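Local atomic coordinates of sensor protein QseC (Escherichia coli, PDB entry 3JZ3), a protein that senses signals at the bacterial inner membrane as a histidine kinase of the QseB/QseC two-component system and activates the flagella regulon. Residues L54-Q57 and L58-S62; T142-A145 and D146-I149. One frame throughout, in Å; residues are numbered along the deposited sequence.

Contact 1: L54-Q57 and L58-S62; sequences LVDQ and LLTLS
Q57 lays its CG beside the tip of L61, one turn further along the helix, with CG 4.0 Å from L61 CD1. The two side chains run alongside each other and point the same way. Q57 CG stands anti to the backbone N (chi1 -177°) and the chain stays extended beyond it. Its amide is thereby carried out to the second subunit, where OE1 bonds to the backbone N of Q71 and NE2 to the carbonyl of N69. L54 and L58 meet through their methyls, CD1 to CD1 at 4.2 Å. On the next stripe V55 CG1 lies 4.3 Å from L59 CG. The pairs Q57-L61, L54-L58 and V55-L59 are each four residues apart, at the C-terminal end of helix 42-61, in the dimerization and phosphoacceptor part of the kinase. Ordinary helical bonds run beneath them, such as L61 N to Q57 O at 3.0 Å. D56 O takes two donors, both from T60. T60 N reaches D56 O at 3.1 Å. T60 OG1 reaches the same D56 O at 2.8 Å, from the opposite face of the carbonyl plane. T60 OG1 sits beside its own backbone N (chi1 -45°), which turns the hydroxyl back toward the preceding turn. The D56 carboxylate is engaged differently: OD1 forms a salt bridge with R189 of helix 186-193, and L59 packs on the same helix.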
loop_
_atom_site.group_PDB
_atom_site.type_symbol
_atom_site.label_atom_id
_atom_site.label_comp_id
_atom_site.label_asym_id
_atom_site.label_seq_id
_atom_site.Cartn_x
_atom_site.Cartn_y
_atom_site.Cartn_z
ATOM N N LEU B 54 8.669 0.294 3.982
ATOM C CA LEU B 54 9.153 0.098 2.618
ATOM C C LEU B 54 9.326 1.417 1.861
ATOM O O LEU B 54 10.399 1.681 1.307
ATOM C CB LEU B 54 8.223 -0.844 1.843
ATOM C CG LEU B 54 8.593 -1.208 0.397
ATOM C CD1 LEU B 54 9.996 -1.812 0.297
ATOM C CD2 LEU B 54 7.559 -2.159 -0.187
ATOM N N VAL B 55 8.275 2.237 1.845
ATOM C CA VAL B 55 8.273 3.486 1.079
ATOM C C VAL B 55 9.234 4.510 1.687
ATOM O O VAL B 55 9.888 5.258 0.956
ATOM C CB VAL B 55 6.838 4.065 0.908
ATOM C CG1 VAL B 55 6.873 5.431 0.243
ATOM C CG2 VAL B 55 5.972 3.112 0.088
ATOM N N ASP B 56 9.332 4.522 3.017
ATOM C CA ASP B 56 10.327 5.341 3.711
ATOM C C ASP B 56 11.740 5.006 3.243
ATOM O O ASP B 56 12.509 5.903 2.894
ATOM C CB ASP B 56 10.227 5.161 5.229
ATOM C CG ASP B 56 11.171 6.080 6.000
ATOM O OD1 ASP B 56 11.443 7.211 5.537
ATOM O OD2 ASP B 56 11.637 5.668 7.083
ATOM N N GLN B 57 12.071 3.715 3.237
ATOM C CA GLN B 57 13.383 3.256 2.786
ATOM C C GLN B 57 13.625 3.654 1.334
ATOM O O GLN B 57 14.679 4.198 1.006
ATOM C CB GLN B 57 13.523 1.744 2.966
ATOM C CG GLN B 57 14.893 1.201 2.571
ATOM C CD GLN B 57 15.100 -0.251 2.965
ATOM O OE1 GLN B 57 14.166 -1.057 2.963
ATOM N NE2 GLN B 57 16.335 -0.591 3.304
ATOM N N LEU B 58 12.636 3.410 0.477
ATOM C CA LEU B 58 12.761 3.730 -0.946
ATOM C C LEU B 58 12.894 5.233 -1.215
ATOM O O LEU B 58 13.602 5.635 -2.139
ATOM C CB LEU B 58 11.601 3.134 -1.750
ATOM C CG LEU B 58 11.516 1.606 -1.840
ATOM C CD1 LEU B 58 10.298 1.186 -2.650
ATOM C CD2 LEU B 58 12.781 1.002 -2.431
ATOM N N LEU B 59 12.220 6.051 -0.403
ATOM C CA LEU B 59 12.342 7.509 -0.494
ATOM C C LEU B 59 13.762 7.968 -0.184
ATOM O O LEU B 59 14.333 8.780 -0.918
ATOM C CB LEU B 59 11.360 8.211 0.450
ATOM C CG LEU B 59 9.920 8.477 -0.001
ATOM C CD1 LEU B 59 9.135 9.046 1.163
ATOM C CD2 LEU B 59 9.859 9.424 -1.193
ATOM N N THR B 60 14.316 7.439 0.905
ATOM C CA THR B 60 15.669 7.755 1.347
ATOM C C THR B 60 16.713 7.347 0.301
ATOM O O THR B 60 17.558 8.160 -0.080
ATOM C CB THR B 60 15.994 7.064 2.692
ATOM O OG1 THR B 60 14.890 7.212 3.595
ATOM C CG2 THR B 60 17.239 7.665 3.321
ATOM N N LEU B 61 16.642 6.099 -0.162
ATOM C CA LEU B 61 17.613 5.568 -1.124
ATOM C C LEU B 61 17.583 6.311 -2.452
ATOM O O LEU B 61 18.627 6.515 -3.075
ATOM C CB LEU B 61 17.403 4.068 -1.356
ATOM C CG LEU B 61 17.536 3.119 -0.163
ATOM C CD1 LEU B 61 17.249 1.694 -0.593
ATOM C CD2 LEU B 61 18.910 3.222 0.479
ATOM N N SER B 62 16.388 6.717 -2.874
ATOM C CA SER B 62 16.207 7.486 -4.108
ATOM C C SER B 62 16.637 8.947 -3.949
ATOM O O SER B 62 16.713 9.686 -4.936
ATOM C CB SER B 62 14.748 7.420 -4.560
ATOM O OG SER B 62 13.886 7.927 -3.556
#

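Contact 2: T142-A145 and D146-I149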
loop_
_atom_site.group_PDB
_atom_site.type_symbol
_atom_site.label_atom_id
_atom_site.label_comp_id
_atom_site.label_asym_id
_atom_site.label_seq_id
_atom_site.Cartn_x
_atom_site.Cartn_y
_atom_site.Cartn_z
ATOM N N THR B 142 -8.014 18.358 12.850
ATOM C CA THR B 142 -8.454 19.701 12.489
ATOM C C THR B 142 -7.740 20.202 11.240
ATOM O O THR B 142 -6.517 20.156 11.159
ATOM C CB THR B 142 -8.211 20.701 13.648
ATOM O OG1 THR B 142 -8.887 20.244 14.826
ATOM C CG2 THR B 142 -8.722 22.097 13.296
ATOM N N LEU B 143 -8.510 20.676 10.268
ATOM C CA LEU B 143 -7.939 21.307 9.090
ATOM C C LEU B 143 -8.116 22.821 9.162
ATOM O O LEU B 143 -9.243 23.319 9.233
ATOM C CB LEU B 143 -8.574 20.758 7.811
ATOM C CG LEU B 143 -8.167 21.407 6.484
ATOM C CD1 LEU B 143 -6.673 21.242 6.197
ATOM C CD2 LEU B 143 -9.010 20.845 5.346
ATOM N N ASN B 144 -6.991 23.532 9.153
ATOM C CA ASN B 144 -6.973 24.989 9.105
ATOM C C ASN B 144 -6.436 25.464 7.752
ATOM O O ASN B 144 -6.010 24.645 6.933
ATOM C CB ASN B 144 -6.139 25.542 10.262
ATOM C CG ASN B 144 -6.699 25.156 11.615
ATOM O OD1 ASN B 144 -7.855 25.444 11.918
ATOM N ND2 ASN B 144 -5.887 24.491 12.432
ATOM N N ALA B 145 -6.463 26.777 7.519
ATOM C CA ALA B 145 -6.040 27.364 6.234
ATOM C C ALA B 145 -4.636 26.940 5.787
ATOM O O ALA B 145 -4.434 26.579 4.624
ATOM C CB ALA B 145 -6.150 28.886 6.276
ATOM N N ASP B 146 -3.682 26.968 6.716
ATOM C CA ASP B 146 -2.281 26.696 6.397
ATOM C C ASP B 146 -1.651 25.594 7.258
ATOM O O ASP B 146 -0.425 25.482 7.335
ATOM C CB ASP B 146 -1.459 27.988 6.495
ATOM C CG ASP B 146 -1.489 28.606 7.885
ATOM O OD1 ASP B 146 -2.238 28.116 8.763
ATOM O OD2 ASP B 146 -0.754 29.595 8.097
ATOM N N ASN B 147 -2.496 24.795 7.905
ATOM C CA ASN B 147 -2.047 23.661 8.707
ATOM C C ASN B 147 -3.184 22.690 8.996
ATOM O O ASN B 147 -4.355 23.063 8.934
ATOM C CB ASN B 147 -1.430 24.133 10.028
ATOM C CG ASN B 147 -2.441 24.811 10.938
ATOM O OD1 ASN B 147 -3.028 24.177 11.817
ATOM N ND2 ASN B 147 -2.658 26.103 10.720
ATOM N N PHE B 148 -2.836 21.444 9.297
ATOM C CA PHE B 148 -3.775 20.553 9.970
ATOM C C PHE B 148 -3.155 20.000 11.247
ATOM O O PHE B 148 -1.931 19.949 11.380
ATOM C CB PHE B 148 -4.364 19.463 9.046
ATOM C CG PHE B 148 -3.379 18.427 8.586
ATOM C CD1 PHE B 148 -3.149 17.280 9.343
ATOM C CD2 PHE B 148 -2.716 18.571 7.370
ATOM C CE1 PHE B 148 -2.246 16.303 8.911
ATOM C CE2 PHE B 148 -1.811 17.598 6.923
ATOM C CZ PHE B 148 -1.575 16.466 7.698
ATOM N N ILE B 149 -4.007 19.629 12.197
ATOM C CA ILE B 149 -3.554 19.165 13.503
ATOM C C ILE B 149 -4.198 17.832 13.847
ATOM O O ILE B 149 -5.406 17.655 13.682
ATOM C CB ILE B 149 -3.879 20.186 14.633
ATOM C CG1 ILE B 149 -3.187 21.534 14.379
ATOM C CG2 ILE B 149 -3.474 19.632 16.003
ATOM C CD1 ILE B 149 -3.811 22.717 15.133
HETATM O O HOH W 1 -7.109 18.803 16.165
#
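N144 carries its CG opposite the carbonyl carbon, next to the backbone N, while N147 holds its own CG between the backbone N and the carbonyl carbon (chi1 65°). These two settings bring the amides together over one side of the turn. N144 ND2 donates to N147 OD1 at 2.9 Å, and the N-H...O angle of 168° is nearly straight. The acceptor lies close to the plane of the N144 amide. Seen from N147, the donor stands well out of the carbonyl plane, and the two amide planes are 47° apart. The other end of each amide is also held. N147 ND2 bonds to D146 OD1 at 2.8 Å, on the anti side of the carboxylate but tilted out of its plane, and N144 OD1 accepts from N105 ND2. Both amides therefore have bonds at each end, which should fix their rotation. The backbones below form a beta hairpin of strands 138-143 and 147-151, in the ATP-binding domain of the histidine kinase. N144 N donates to N147 O at 2.7 Å, closing the turn through A145 and D146. T142 and I149 form an antiparallel hydrogen-bonded pair: T142 N to I149 O and I149 N to T142 O are both 2.8 Å. A water at this pair lies 2.7 Å from T142 OG1 and donates to I149 O. L143 and F148 are the non-hydrogen-bonded pair, with their side chains on the sheet face opposite to that of T142 and I149. L143 CD1 reaches F148 CB at 4.1 Å, but the phenyl ring leads away from segment 142-145. It packs on L121, V122 and L125 of helix 115-131, and both residues touch L82 of helix 78-95.

Overall arrangement
Contact 1 comes first along the chain, at the end of helix 42-61. Contact 2 follows at the turn between strands 138-143 and 147-151 of the five-stranded mixed sheet. Their centres are 27 Å apart, their nearest atoms about 15 Å, and they lie on opposite sides of the chain's centre. Contact 1 belongs to the phosphoacceptor part and faces the second subunit. Contact 2 belongs to the ATP-binding domain and touches no other chain of the assembly. Helix 115-131 receives V55 of contact 1 and F148 of contact 2. It thus links the helix that touches the second subunit to the sheet. The phosphoacceptor and ATP-binding parts are packed together in one chain, consistent with their roles in autophosphorylation.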